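Local structure of coat protein (6YFR) at residues T13-S18 and E39-R44; S18-T23 and P33-T38; S46-K51 and L81-S86; V54-P59 and D71-E76. The protein forms the protein shell of a single-stranded RNA bacteriophage particle, with sixty chains in the assembly, and probably contacts the viral RNA as in related coat proteins. All coordinates share one frame; numbering follows the deposited sequence.

Contact 1: residues T13-S18 and E39-R44; sequences TPLGKS and ESINAR
Gly-16 and Glu-39 hold this contact together as an antiparallel hydrogen-bonded pair. Gly-16 N gives its hydrogen to Glu-39 O at 2.9 Å, and Glu-39 N returns a bond of 2.9 Å to Gly-16 O. With phi at 127° and psi at -145°, Gly-16 takes a conformation in which a CB would press on the carbonyl O of Leu-15, consistent with glycine at the start of this strand.

The tight packing gathers round Glu-39. Leu-15 lays its CD2 branch against the backbone carbonyl there, with CD2 3.4 Å from Glu-39 O, while Glu-39 CB rests 3.5 Å from Pro-14 O. The carboxylate takes no part in this packing: CG stands anti to the carbonyl carbon and the chain bends at chi2 (-64°), which carries the acid group away to hydrogen bonds with Ser-50 OG and Gln-37 NE2.

Toward Ile-41 the contact thins and becomes more exposed. Here a single methyl contact dominates, Leu-15 CD1 against Ile-41 CG2 at 3.6 Å, the two side chains crossing at about a right angle. Gly-115 of the second subunit packs on both Leu-15 and Glu-39, and Tyr-8 of a third on Pro-14 and Leu-15. Within the chain, the pair marks the open end of the hairpin of strands 16-22 and 34-41, and strand 47-59 runs along the far edge of 34-41, where Ile-48 meets Glu-39 and Ile-41.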
loop_
_atom_site.group_PDB
_atom_site.type_symbol
_atom_site.label_atom_id
_atom_site.label_comp_id
_atom_site.label_asym_id
_atom_site.label_seq_id
_atom_site.Cartn_x
_atom_site.Cartn_y
_atom_site.Cartn_z
ATOM N N THR A 13 -14.399 -49.180 54.150
ATOM C CA THR A 13 -13.856 -50.125 53.197
ATOM C C THR A 13 -12.377 -50.315 53.497
ATOM O O THR A 13 -11.775 -49.502 54.207
ATOM C CB THR A 13 -14.051 -49.616 51.761
ATOM O OG1 THR A 13 -13.473 -48.311 51.637
ATOM C CG2 THR A 13 -15.534 -49.547 51.422
ATOM N N PRO A 14 -11.764 -51.389 52.988
ATOM C CA PRO A 14 -10.322 -51.585 53.219
ATOM C C PRO A 14 -9.465 -50.395 52.818
ATOM O O PRO A 14 -8.474 -50.092 53.497
ATOM C CB PRO A 14 -10.003 -52.832 52.374
ATOM C CG PRO A 14 -11.176 -52.986 51.446
ATOM C CD PRO A 14 -12.339 -52.506 52.230
ATOM N N LEU A 15 -9.823 -49.704 51.743
ATOM C CA LEU A 15 -9.145 -48.480 51.350
ATOM C C LEU A 15 -9.964 -47.269 51.776
ATOM O O LEU A 15 -11.186 -47.346 51.931
ATOM C CB LEU A 15 -8.910 -48.450 49.842
ATOM C CG LEU A 15 -8.180 -49.677 49.300
ATOM C CD1 LEU A 15 -8.186 -49.648 47.786
ATOM C CD2 LEU A 15 -6.761 -49.727 49.839
ATOM N N GLY A 16 -9.276 -46.149 51.973
ATOM C CA GLY A 16 -9.936 -44.931 52.392
ATOM C C GLY A 16 -9.310 -44.313 53.624
ATOM O O GLY A 16 -8.092 -44.405 53.822
ATOM N N LYS A 17 -10.142 -43.703 54.471
ATOM C CA LYS A 17 -9.692 -42.994 55.661
ATOM C C LYS A 17 -10.519 -43.407 56.868
ATOM O O LYS A 17 -11.720 -43.666 56.752
ATOM C CB LYS A 17 -9.789 -41.468 55.491
ATOM C CG LYS A 17 -8.766 -40.856 54.547
ATOM C CD LYS A 17 -8.727 -39.335 54.686
ATOM C CE LYS A 17 -10.086 -38.705 54.402
ATOM N NZ LYS A 17 -10.040 -37.215 54.437
ATOM N N SER A 18 -9.864 -43.457 58.023
ATOM C CA SER A 18 -10.514 -43.625 59.313
ATOM C C SER A 18 -9.947 -42.571 60.253
ATOM O O SER A 18 -8.751 -42.276 60.201
ATOM C CB SER A 18 -10.288 -45.034 59.872
ATOM O OG SER A 18 -10.647 -45.108 61.240
ATOM N N GLU A 39 -5.457 -45.712 53.861
ATOM C CA GLU A 39 -4.989 -46.837 53.055
ATOM C C GLU A 39 -5.359 -46.553 51.606
ATOM O O GLU A 39 -6.532 -46.644 51.232
ATOM C CB GLU A 39 -5.592 -48.158 53.534
ATOM C CG GLU A 39 -5.243 -48.515 54.970
ATOM C CD GLU A 39 -3.757 -48.752 55.181
ATOM O OE1 GLU A 39 -3.045 -49.038 54.195
ATOM O OE2 GLU A 39 -3.301 -48.657 56.340
ATOM N N SER A 40 -4.366 -46.205 50.788
ATOM C CA SER A 40 -4.647 -45.738 49.437
ATOM C C SER A 40 -3.825 -46.500 48.406
ATOM O O SER A 40 -2.699 -46.919 48.673
ATOM C CB SER A 40 -4.383 -44.232 49.312
ATOM O OG SER A 40 -3.120 -43.885 49.861
ATOM N N ILE A 41 -4.398 -46.678 47.213
ATOM C CA ILE A 41 -3.707 -47.385 46.140
ATOM C C ILE A 41 -3.005 -46.381 45.245
ATOM O O ILE A 41 -3.465 -45.250 45.049
ATOM C CB ILE A 41 -4.669 -48.273 45.322
ATOM C CG1 ILE A 41 -5.897 -47.476 44.872
ATOM C CG2 ILE A 41 -5.059 -49.514 46.106
ATOM C CD1 ILE A 41 -6.809 -48.245 43.938
ATOM N N ASN A 42 -1.869 -46.804 44.703
ATOM C CA ASN A 42 -1.140 -45.992 43.750
ATOM C C ASN A 42 -1.891 -45.944 42.421
ATOM O O ASN A 42 -2.800 -46.739 42.159
ATOM C CB ASN A 42 0.271 -46.547 43.554
ATOM C CG ASN A 42 1.191 -45.566 42.859
ATOM O OD1 ASN A 42 0.884 -44.378 42.760
ATOM N ND2 ASN A 42 2.325 -46.057 42.372
ATOM N N ALA A 43 -1.505 -44.983 41.579
ATOM C CA ALA A 43 -2.120 -44.864 40.261
ATOM C C ALA A 43 -1.901 -46.127 39.438
ATOM O O ALA A 43 -2.855 -46.722 38.921
ATOM C CB ALA A 43 -1.569 -43.637 39.534
ATOM N N ARG A 44 -0.649 -46.566 39.321
ATOM C CA ARG A 44 -0.344 -47.796 38.602
ATOM C C ARG A 44 -0.691 -49.049 39.395
ATOM O O ARG A 44 -0.432 -50.155 38.909
ATOM C CB ARG A 44 1.136 -47.830 38.209
ATOM C CG ARG A 44 1.577 -46.657 37.343
ATOM C CD ARG A 44 3.029 -46.793 36.901
ATOM N NE ARG A 44 3.451 -45.677 36.056
ATOM C CZ ARG A 44 4.657 -45.568 35.505
ATOM N NH1 ARG A 44 5.568 -46.509 35.706
ATOM N NH2 ARG A 44 4.952 -44.517 34.751
#

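Contact 2: residues S18-T23 and P33-T38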
loop_
_atom_site.group_PDB
_atom_site.type_symbol
_atom_site.label_atom_id
_atom_site.label_comp_id
_atom_site.label_asym_id
_atom_site.label_seq_id
_atom_site.Cartn_x
_atom_site.Cartn_y
_atom_site.Cartn_z
ATOM N N SER A 18 -9.864 -43.457 58.023
ATOM C CA SER A 18 -10.514 -43.625 59.313
ATOM C C SER A 18 -9.947 -42.571 60.253
ATOM O O SER A 18 -8.751 -42.276 60.201
ATOM C CB SER A 18 -10.288 -45.034 59.872
ATOM O OG SER A 18 -10.647 -45.108 61.240
ATOM N N THR A 19 -10.799 -41.982 61.096
ATOM C CA THR A 19 -10.358 -40.893 61.961
ATOM C C THR A 19 -10.784 -41.125 63.403
ATOM O O THR A 19 -11.908 -41.557 63.675
ATOM C CB THR A 19 -10.895 -39.529 61.490
ATOM O OG1 THR A 19 -12.322 -39.509 61.592
ATOM C CG2 THR A 19 -10.485 -39.249 60.050
ATOM N N TRP A 20 -9.863 -40.829 64.316
ATOM C CA TRP A 20 -10.104 -40.775 65.749
ATOM C C TRP A 20 -9.961 -39.335 66.221
ATOM O O TRP A 20 -9.093 -38.597 65.738
ATOM C CB TRP A 20 -9.108 -41.643 66.520
ATOM C CG TRP A 20 -9.148 -43.097 66.199
ATOM C CD1 TRP A 20 -9.702 -44.085 66.958
ATOM C CD2 TRP A 20 -8.597 -43.738 65.043
ATOM N NE1 TRP A 20 -9.536 -45.303 66.344
ATOM C CE2 TRP A 20 -8.860 -45.118 65.168
ATOM C CE3 TRP A 20 -7.912 -43.282 63.914
ATOM C CZ2 TRP A 20 -8.462 -46.041 64.207
ATOM C CZ3 TRP A 20 -7.518 -44.205 62.961
ATOM C CH2 TRP A 20 -7.793 -45.567 63.114
ATOM N N ASN A 21 -10.803 -38.942 67.170
ATOM C CA ASN A 21 -10.704 -37.640 67.812
ATOM C C ASN A 21 -10.072 -37.790 69.188
ATOM O O ASN A 21 -10.344 -38.759 69.908
ATOM C CB ASN A 21 -12.077 -36.974 67.948
ATOM C CG ASN A 21 -12.607 -36.441 66.632
ATOM O OD1 ASN A 21 -11.898 -36.411 65.626
ATOM N ND2 ASN A 21 -13.862 -36.004 66.638
ATOM N N VAL A 22 -9.227 -36.825 69.543
ATOM C CA VAL A 22 -8.635 -36.763 70.874
ATOM C C VAL A 22 -9.677 -36.233 71.847
ATOM O O VAL A 22 -10.230 -35.144 71.652
ATOM C CB VAL A 22 -7.383 -35.874 70.872
ATOM C CG1 VAL A 22 -6.904 -35.636 72.293
ATOM C CG2 VAL A 22 -6.297 -36.499 70.032
ATOM N N THR A 23 -9.945 -36.993 72.900
ATOM C CA THR A 23 -10.987 -36.629 73.849
ATOM C C THR A 23 -10.452 -35.651 74.889
ATOM O O THR A 23 -9.255 -35.615 75.182
ATOM C CB THR A 23 -11.544 -37.870 74.547
ATOM O OG1 THR A 23 -10.470 -38.574 75.185
ATOM C CG2 THR A 23 -12.250 -38.799 73.543
ATOM N N PRO A 33 -7.937 -32.143 68.110
ATOM C CA PRO A 33 -6.825 -32.934 67.568
ATOM C C PRO A 33 -7.322 -34.256 67.009
ATOM O O PRO A 33 -8.214 -34.893 67.574
ATOM C CB PRO A 33 -5.912 -33.142 68.782
ATOM C CG PRO A 33 -6.259 -32.032 69.717
ATOM C CD PRO A 33 -7.721 -31.770 69.517
ATOM N N GLN A 34 -6.734 -34.670 65.887
ATOM C CA GLN A 34 -7.201 -35.844 65.168
ATOM C C GLN A 34 -6.056 -36.792 64.849
ATOM O O GLN A 34 -4.898 -36.381 64.707
ATOM C CB GLN A 34 -7.904 -35.458 63.862
ATOM C CG GLN A 34 -9.308 -34.920 64.042
ATOM C CD GLN A 34 -10.056 -34.826 62.729
ATOM O OE1 GLN A 34 -9.447 -34.726 61.663
ATOM N NE2 GLN A 34 -11.381 -34.868 62.797
ATOM N N VAL A 35 -6.402 -38.073 64.736
ATOM C CA VAL A 35 -5.519 -39.102 64.199
ATOM C C VAL A 35 -6.228 -39.742 63.012
ATOM O O VAL A 35 -7.369 -40.194 63.136
ATOM C CB VAL A 35 -5.160 -40.164 65.254
ATOM C CG1 VAL A 35 -4.113 -41.118 64.700
ATOM C CG2 VAL A 35 -4.666 -39.507 66.533
ATOM N N VAL A 36 -5.558 -39.779 61.868
ATOM C CA VAL A 36 -6.149 -40.252 60.623
ATOM C C VAL A 36 -5.295 -41.393 60.090
ATOM O O VAL A 36 -4.085 -41.227 59.894
ATOM C CB VAL A 36 -6.259 -39.125 59.585
ATOM C CG1 VAL A 36 -6.928 -39.632 58.318
ATOM C CG2 VAL A 36 -7.021 -37.945 60.165
ATOM N N GLN A 37 -5.916 -42.545 59.858
ATOM C CA GLN A 37 -5.275 -43.646 59.152
ATOM C C GLN A 37 -5.809 -43.706 57.728
ATOM O O GLN A 37 -7.024 -43.668 57.510
ATOM C CB GLN A 37 -5.508 -44.988 59.849
ATOM C CG GLN A 37 -4.871 -46.151 59.102
ATOM C CD GLN A 37 -5.227 -47.508 59.677
ATOM O OE1 GLN A 37 -5.898 -47.610 60.707
ATOM N NE2 GLN A 37 -4.776 -48.566 59.008
ATOM N N THR A 38 -4.899 -43.808 56.766
ATOM C CA THR A 38 -5.226 -43.804 55.347
ATOM C C THR A 38 -4.660 -45.060 54.703
ATOM O O THR A 38 -3.520 -45.442 54.981
ATOM C CB THR A 38 -4.660 -42.557 54.660
ATOM O OG1 THR A 38 -5.365 -41.399 55.121
ATOM C CG2 THR A 38 -4.783 -42.658 53.149
#
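Strands 18-22 and 34-38 run antiparallel, their axes 4.7 Å apart at closest approach and their directions 166° apart, with paired backbone bonds at Ser-18/Gln-37 and Trp-20/Val-35 and a further bond from Val-22 N to Pro-33 O.

On one face Trp-20 and Gln-37 lie side by side, the indole and the amide nearly coplanar at 9°. The six-membered part of the indole turns its rim to the partner strand: CE3 meets Val-35 O in the ring plane at 3.2 Å, and CZ3 sits 3.8 Å from Gln-37 CB. Ser-18 OG lies over one face of the indole, toward its rim. The Gln-37 amide continues past the ring to polar partners elsewhere, Glu-39 of the same chain and Ser-111 and Arg-108 of the second subunit.

The other face carries Asn-21 and Gln-34, extended in the same direction, with Gln-34 NE2 donating to Asn-21 OD1 at 3.3 Å. Beside them the methyls Thr-19 CG2 and Val-36 CG2 touch at 3.7 Å. Near the turn, Val-22 CG2 closes on Pro-33 CB at 3.6 Å.

Strand 5-9 flanks 18-22 through backbone bonds at Thr-19 and Asn-21, and strand 47-59 flanks 34-38, bringing Ile-52 and Val-54 against Val-35. Phe-104 of the second subunit meets Trp-20 edge-to-face, so that a helix of the partner chain covers the indole side of the sheet.

Contact 3: residues S46-K51 and L81-S86; sequences SNIMSK and LLQLSS
Ile-48 and Gln-83 lean across each other at a slant on the face of the sheet that also carries Leu-81. The ethyl arm of Ile-48 reaches the glutamine, its CD1 standing 3.5 Å from Gln-83 CD and its CG1 3.7 Å from Gln-83 CG. Gln-83 takes part in this because its chain folds at chi2 (-67°), which brings the amide carbon back over the isoleucine.

Leu-81 is turned the other way along the strand. Its CD1 methyl approaches Ser-50 OG at 3.6 Å, while its CB is stationed 4.3 Å from Ile-48 CB, a spacing set by the backbone pairing. On the reverse face Asn-47 and Leu-82 point in the same direction and run side by side, with Asn-47 CG 4.1 Å from Leu-82 CD2.

Three backbone bonds set the register beneath these side chains. Ile-48 and Leu-81 exchange a reciprocal pair, and Gln-83 N donates to Ser-46 O at 2.8 Å just beyond the last strand residue, so that antiparallel pairing reaches one step into the turn. Beyond this point Leu-84 brings its CD1 methyl to 4.0 Å from Ser-46 CA.

The contact therefore joins an apolar layer to a few strongly engaged polar atoms. Gly-115 of the second subunit packs on Ile-48, and Ile-112 of that subunit on Leu-81. Ser-50 OG, beside Leu-81, is hydrogen-bonded to Glu-39 OE1 and to the backbone O of Ile-112 of the second subunit. Unless Glu-39 carries a proton, the hydroxyl lies between two acceptors and can probably donate to one at a time.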
loop_
_atom_site.group_PDB
_atom_site.type_symbol
_atom_site.label_atom_id
_atom_site.label_comp_id
_atom_site.label_asym_id
_atom_site.label_seq_id
_atom_site.Cartn_x
_atom_site.Cartn_y
_atom_site.Cartn_z
ATOM N N SER A 46 0.721 -50.319 41.895
ATOM C CA SER A 46 1.899 -51.064 42.314
ATOM C C SER A 46 2.064 -51.077 43.827
ATOM O O SER A 46 2.491 -52.092 44.387
ATOM C CB SER A 46 3.155 -50.484 41.657
ATOM O OG SER A 46 3.283 -49.097 41.917
ATOM N N ASN A 47 1.717 -49.982 44.502
ATOM C CA ASN A 47 1.873 -49.876 45.943
ATOM C C ASN A 47 0.536 -49.568 46.596
ATOM O O ASN A 47 -0.321 -48.904 46.011
ATOM C CB ASN A 47 2.872 -48.771 46.333
ATOM C CG ASN A 47 4.292 -49.091 45.920
ATOM O OD1 ASN A 47 4.640 -50.246 45.682
ATOM N ND2 ASN A 47 5.129 -48.062 45.846
ATOM N N ILE A 48 0.370 -50.052 47.824
ATOM C CA ILE A 48 -0.630 -49.523 48.744
ATOM C C ILE A 48 0.117 -48.740 49.811
ATOM O O ILE A 48 1.045 -49.259 50.440
ATOM C CB ILE A 48 -1.500 -50.621 49.372
ATOM C CG1 ILE A 48 -2.432 -51.219 48.320
ATOM C CG2 ILE A 48 -2.331 -50.050 50.507
ATOM C CD1 ILE A 48 -3.401 -52.236 48.881
ATOM N N MET A 49 -0.269 -47.486 49.994
ATOM C CA MET A 49 0.310 -46.635 51.021
ATOM C C MET A 49 -0.533 -46.750 52.283
ATOM O O MET A 49 -1.748 -46.496 52.249
ATOM C CB MET A 49 0.383 -45.184 50.548
ATOM C CG MET A 49 1.325 -44.961 49.378
ATOM S SD MET A 49 3.044 -45.247 49.832
ATOM C CE MET A 49 3.247 -44.034 51.134
ATOM N N SER A 50 0.106 -47.161 53.381
ATOM C CA SER A 50 -0.490 -47.136 54.710
ATOM C C SER A 50 0.060 -45.922 55.445
ATOM O O SER A 50 1.275 -45.817 55.639
ATOM C CB SER A 50 -0.173 -48.415 55.487
ATOM O OG SER A 50 -0.707 -49.562 54.851
ATOM N N LYS A 51 -0.822 -45.013 55.851
ATOM C CA LYS A 51 -0.410 -43.769 56.481
ATOM C C LYS A 51 -1.118 -43.577 57.815
ATOM O O LYS A 51 -2.286 -43.941 57.980
ATOM C CB LYS A 51 -0.704 -42.565 55.575
ATOM C CG LYS A 51 0.066 -42.548 54.263
ATOM C CD LYS A 51 -0.323 -41.332 53.429
ATOM C CE LYS A 51 0.411 -41.312 52.098
ATOM N NZ LYS A 51 0.023 -40.143 51.263
ATOM N N LEU A 81 3.351 -50.923 50.786
ATOM C CA LEU A 81 3.062 -52.345 50.647
ATOM C C LEU A 81 3.068 -52.677 49.159
ATOM O O LEU A 81 2.155 -52.278 48.427
ATOM C CB LEU A 81 1.713 -52.686 51.275
ATOM C CG LEU A 81 1.452 -52.159 52.685
ATOM C CD1 LEU A 81 0.105 -52.648 53.196
ATOM C CD2 LEU A 81 2.570 -52.575 53.619
ATOM N N LEU A 82 4.102 -53.387 48.712
ATOM C CA LEU A 82 4.202 -53.767 47.309
ATOM C C LEU A 82 3.097 -54.753 46.956
ATOM O O LEU A 82 2.874 -55.733 47.672
ATOM C CB LEU A 82 5.571 -54.381 47.027
ATOM C CG LEU A 82 6.784 -53.526 47.392
ATOM C CD1 LEU A 82 8.067 -54.340 47.275
ATOM C CD2 LEU A 82 6.842 -52.299 46.510
ATOM N N GLN A 83 2.406 -54.496 45.843
ATOM C CA GLN A 83 1.247 -55.286 45.453
ATOM C C GLN A 83 1.485 -56.180 44.245
ATOM O O GLN A 83 0.666 -57.070 43.987
ATOM C CB GLN A 83 0.053 -54.364 45.158
ATOM C CG GLN A 83 -0.394 -53.536 46.343
ATOM C CD GLN A 83 -0.990 -54.381 47.445
ATOM O OE1 GLN A 83 -0.480 -54.409 48.565
ATOM N NE2 GLN A 83 -2.081 -55.073 47.135
ATOM N N LEU A 84 2.571 -55.978 43.500
ATOM C CA LEU A 84 2.781 -56.703 42.252
ATOM C C LEU A 84 4.153 -57.361 42.209
ATOM O O LEU A 84 4.690 -57.619 41.130
ATOM C CB LEU A 84 2.599 -55.773 41.051
ATOM C CG LEU A 84 1.250 -55.056 40.975
ATOM C CD1 LEU A 84 1.199 -54.134 39.771
ATOM C CD2 LEU A 84 0.116 -56.068 40.931
ATOM N N SER A 85 4.736 -57.642 43.368
ATOM C CA SER A 85 6.048 -58.267 43.435
ATOM C C SER A 85 5.905 -59.777 43.554
ATOM O O SER A 85 5.075 -60.275 44.321
ATOM C CB SER A 85 6.855 -57.726 44.615
ATOM O OG SER A 85 8.135 -58.328 44.665
ATOM N N SER A 86 6.721 -60.501 42.789
ATOM C CA SER A 86 6.772 -61.955 42.867
ATOM C C SER A 86 7.710 -62.455 43.956
ATOM O O SER A 86 7.745 -63.663 44.217
ATOM C CB SER A 86 7.203 -62.542 41.519
ATOM O OG SER A 86 6.313 -62.151 40.488
#

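Contact 4: residues V54-P59 and D71-E76; sequences VYYYIP and DTIRCE
Tyr-55 and Tyr-57 rise on the same face of the hairpin with closely similar conformations, and each meets the residue opposite it with one edge of its ring. For both, CG is anti to the carbonyl carbon (chi1 -51° in Tyr-55); the Tyr-57 side chain lies beside Thr-72, while that of Tyr-55 slants across Arg-74. CD1 of Tyr-57 is 3.3 Å from Thr-72 OG1.

Arg-74, its chain straight from CG to NE, passes along the edge of the Tyr-55 ring: Arg-74 CD lies in the ring plane and NE is 3.4 Å from Tyr-55 CE1. The guanidinium is turned 79° from the ring, which excludes a parallel stack, and Thr-72 CG2 rests over one of its faces. Further along, Glu-76 bends at chi2 so that OE2 comes 3.3 Å from Tyr-55 OH.

The opposite face is mainly apolar. Tyr-56 sends its ring away from the partner strand, with CG anti to the backbone N (chi1 -167°), and leaves CB to approach Ile-73 CB at 4.2 Å. Ile-58 CG2 adds a contact of 4.1 Å with Ile-73 CG1, and Val-54 faces Cys-75.

Six backbone bonds in three reciprocal pairs join the strands. This is a regular antiparallel beta hairpin whose outer strand pairs, at Cys-75 and Glu-76, with a strand of the second subunit, continuing the sheet between chains as in the coat-protein dimers of single-stranded RNA phages. In such dimers the face away from the helices lines the particle interior, so the tyrosine, threonine and arginine side chains here are probably turned toward the RNA.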
loop_
_atom_site.group_PDB
_atom_site.type_symbol
_atom_site.label_atom_id
_atom_site.label_comp_id
_atom_site.label_asym_id
_atom_site.label_seq_id
_atom_site.Cartn_x
_atom_site.Cartn_y
_atom_site.Cartn_z
ATOM N N VAL A 54 -1.069 -37.559 62.763
ATOM C CA VAL A 54 -1.538 -36.942 63.995
ATOM C C VAL A 54 -1.453 -35.437 63.805
ATOM O O VAL A 54 -0.356 -34.887 63.622
ATOM C CB VAL A 54 -0.722 -37.400 65.212
ATOM C CG1 VAL A 54 -1.246 -36.732 66.466
ATOM C CG2 VAL A 54 -0.781 -38.912 65.342
ATOM N N TYR A 55 -2.614 -34.781 63.823
ATOM C CA TYR A 55 -2.720 -33.329 63.740
ATOM C C TYR A 55 -3.166 -32.825 65.106
ATOM O O TYR A 55 -4.301 -33.085 65.525
ATOM C CB TYR A 55 -3.715 -32.910 62.658
ATOM C CG TYR A 55 -3.485 -33.542 61.304
ATOM C CD1 TYR A 55 -2.456 -33.110 60.480
ATOM C CD2 TYR A 55 -4.310 -34.558 60.841
ATOM C CE1 TYR A 55 -2.244 -33.680 59.237
ATOM C CE2 TYR A 55 -4.110 -35.135 59.598
ATOM C CZ TYR A 55 -3.075 -34.691 58.801
ATOM O OH TYR A 55 -2.870 -35.263 57.566
ATOM N N TYR A 56 -2.283 -32.110 65.805
ATOM C CA TYR A 56 -2.615 -31.507 67.094
ATOM C C TYR A 56 -2.618 -29.993 66.920
ATOM O O TYR A 56 -1.567 -29.386 66.689
ATOM C CB TYR A 56 -1.628 -31.930 68.179
ATOM C CG TYR A 56 -2.092 -31.596 69.580
ATOM C CD1 TYR A 56 -2.774 -32.530 70.346
ATOM C CD2 TYR A 56 -1.849 -30.345 70.135
ATOM C CE1 TYR A 56 -3.203 -32.230 71.627
ATOM C CE2 TYR A 56 -2.273 -30.037 71.416
ATOM C CZ TYR A 56 -2.951 -30.982 72.156
ATOM O OH TYR A 56 -3.376 -30.681 73.431
ATOM N N TYR A 57 -3.795 -29.386 67.029
ATOM C CA TYR A 57 -3.944 -27.950 66.842
ATOM C C TYR A 57 -3.746 -27.255 68.182
ATOM O O TYR A 57 -4.467 -27.537 69.147
ATOM C CB TYR A 57 -5.312 -27.630 66.244
ATOM C CG TYR A 57 -5.609 -28.423 64.993
ATOM C CD1 TYR A 57 -5.006 -28.101 63.782
ATOM C CD2 TYR A 57 -6.486 -29.501 65.023
ATOM C CE1 TYR A 57 -5.272 -28.828 62.633
ATOM C CE2 TYR A 57 -6.760 -30.233 63.878
ATOM C CZ TYR A 57 -6.151 -29.892 62.687
ATOM O OH TYR A 57 -6.421 -30.618 61.549
ATOM N N ILE A 58 -2.771 -26.353 68.242
ATOM C CA ILE A 58 -2.379 -25.712 69.494
ATOM C C ILE A 58 -2.328 -24.202 69.278
ATOM O O ILE A 58 -1.828 -23.736 68.242
ATOM C CB ILE A 58 -1.038 -26.278 69.997
ATOM C CG1 ILE A 58 -0.676 -25.724 71.375
ATOM C CG2 ILE A 58 0.084 -26.019 68.994
ATOM C CD1 ILE A 58 0.539 -26.393 71.988
ATOM N N PRO A 59 -2.860 -23.404 70.203
ATOM C CA PRO A 59 -2.822 -21.948 70.024
ATOM C C PRO A 59 -1.411 -21.406 70.160
ATOM O O PRO A 59 -0.588 -21.925 70.918
ATOM C CB PRO A 59 -3.731 -21.426 71.143
ATOM C CG PRO A 59 -3.740 -22.519 72.167
ATOM C CD PRO A 59 -3.637 -23.798 71.390
ATOM N N ASP A 71 -1.302 -22.938 65.485
ATOM C CA ASP A 71 -0.262 -23.760 64.899
ATOM C C ASP A 71 -0.695 -25.222 64.928
ATOM O O ASP A 71 -1.586 -25.620 65.685
ATOM C CB ASP A 71 1.057 -23.579 65.652
ATOM C CG ASP A 71 1.457 -22.120 65.785
ATOM O OD1 ASP A 71 1.374 -21.381 64.780
ATOM O OD2 ASP A 71 1.854 -21.713 66.898
ATOM N N THR A 72 -0.057 -26.025 64.085
ATOM C CA THR A 72 -0.359 -27.446 63.987
ATOM C C THR A 72 0.914 -28.240 64.226
ATOM O O THR A 72 1.902 -28.068 63.503
ATOM C CB THR A 72 -0.956 -27.792 62.622
ATOM O OG1 THR A 72 -2.151 -27.031 62.415
ATOM C CG2 THR A 72 -1.284 -29.271 62.553
ATOM N N ILE A 73 0.896 -29.088 65.250
ATOM C CA ILE A 73 1.928 -30.101 65.436
ATOM C C ILE A 73 1.525 -31.304 64.589
ATOM O O ILE A 73 0.502 -31.945 64.852
ATOM C CB ILE A 73 2.090 -30.480 66.910
ATOM C CG1 ILE A 73 2.324 -29.223 67.752
ATOM C CG2 ILE A 73 3.240 -31.449 67.084
ATOM C CD1 ILE A 73 2.424 -29.492 69.236
ATOM N N ARG A 74 2.302 -31.582 63.546
ATOM C CA ARG A 74 2.013 -32.652 62.602
ATOM C C ARG A 74 3.027 -33.771 62.768
ATOM O O ARG A 74 4.241 -33.523 62.802
ATOM C CB ARG A 74 2.040 -32.151 61.156
ATOM C CG ARG A 74 0.710 -31.655 60.639
ATOM C CD ARG A 74 0.778 -31.354 59.151
ATOM N NE ARG A 74 -0.478 -30.803 58.652
ATOM C CZ ARG A 74 -0.773 -29.506 58.639
ATOM N NH1 ARG A 74 0.103 -28.620 59.095
ATOM N NH2 ARG A 74 -1.942 -29.095 58.168
ATOM N N CYS A 75 2.521 -35.000 62.858
ATOM C CA CYS A 75 3.362 -36.191 62.881
ATOM C C CYS A 75 2.831 -37.176 61.850
ATOM O O CYS A 75 1.694 -37.645 61.966
ATOM C CB CYS A 75 3.386 -36.817 64.275
ATOM S SG CYS A 75 4.507 -38.216 64.437
ATOM N N GLU A 76 3.653 -37.492 60.852
ATOM C CA GLU A 76 3.253 -38.312 59.717
ATOM C C GLU A 76 4.057 -39.604 59.674
ATOM O O GLU A 76 5.240 -39.633 60.028
ATOM C CB GLU A 76 3.446 -37.562 58.388
ATOM C CG GLU A 76 2.635 -36.282 58.246
ATOM C CD GLU A 76 1.187 -36.541 57.877
ATOM O OE1 GLU A 76 0.809 -37.724 57.728
ATOM O OE2 GLU A 76 0.425 -35.558 57.729
#

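Overall arrangement
All four contacts lie in one antiparallel sheet in which strands 5-9, 16-22, 34-41, 47-59 and 70-82 stand side by side in chain order. Contacts 1 and 2 belong to the hairpin 16-22/34-41, contact 2 nested inside contact 1 with centres about 16 Å apart. Contacts 3 and 4 repeat this nesting in the hairpin 47-59/70-82, centres about 28 Å apart on opposite sides of the chain's centre. Strands 34-41 and 47-59 join the hairpins, linking contact 1 to 3 (centres about 11 Å apart) and contact 2 to 4 (about 12 Å). Each contact touches the second subunit, consistent with a dimer interface formed largely by this sheet, and contacts 1 and 3 reach a third.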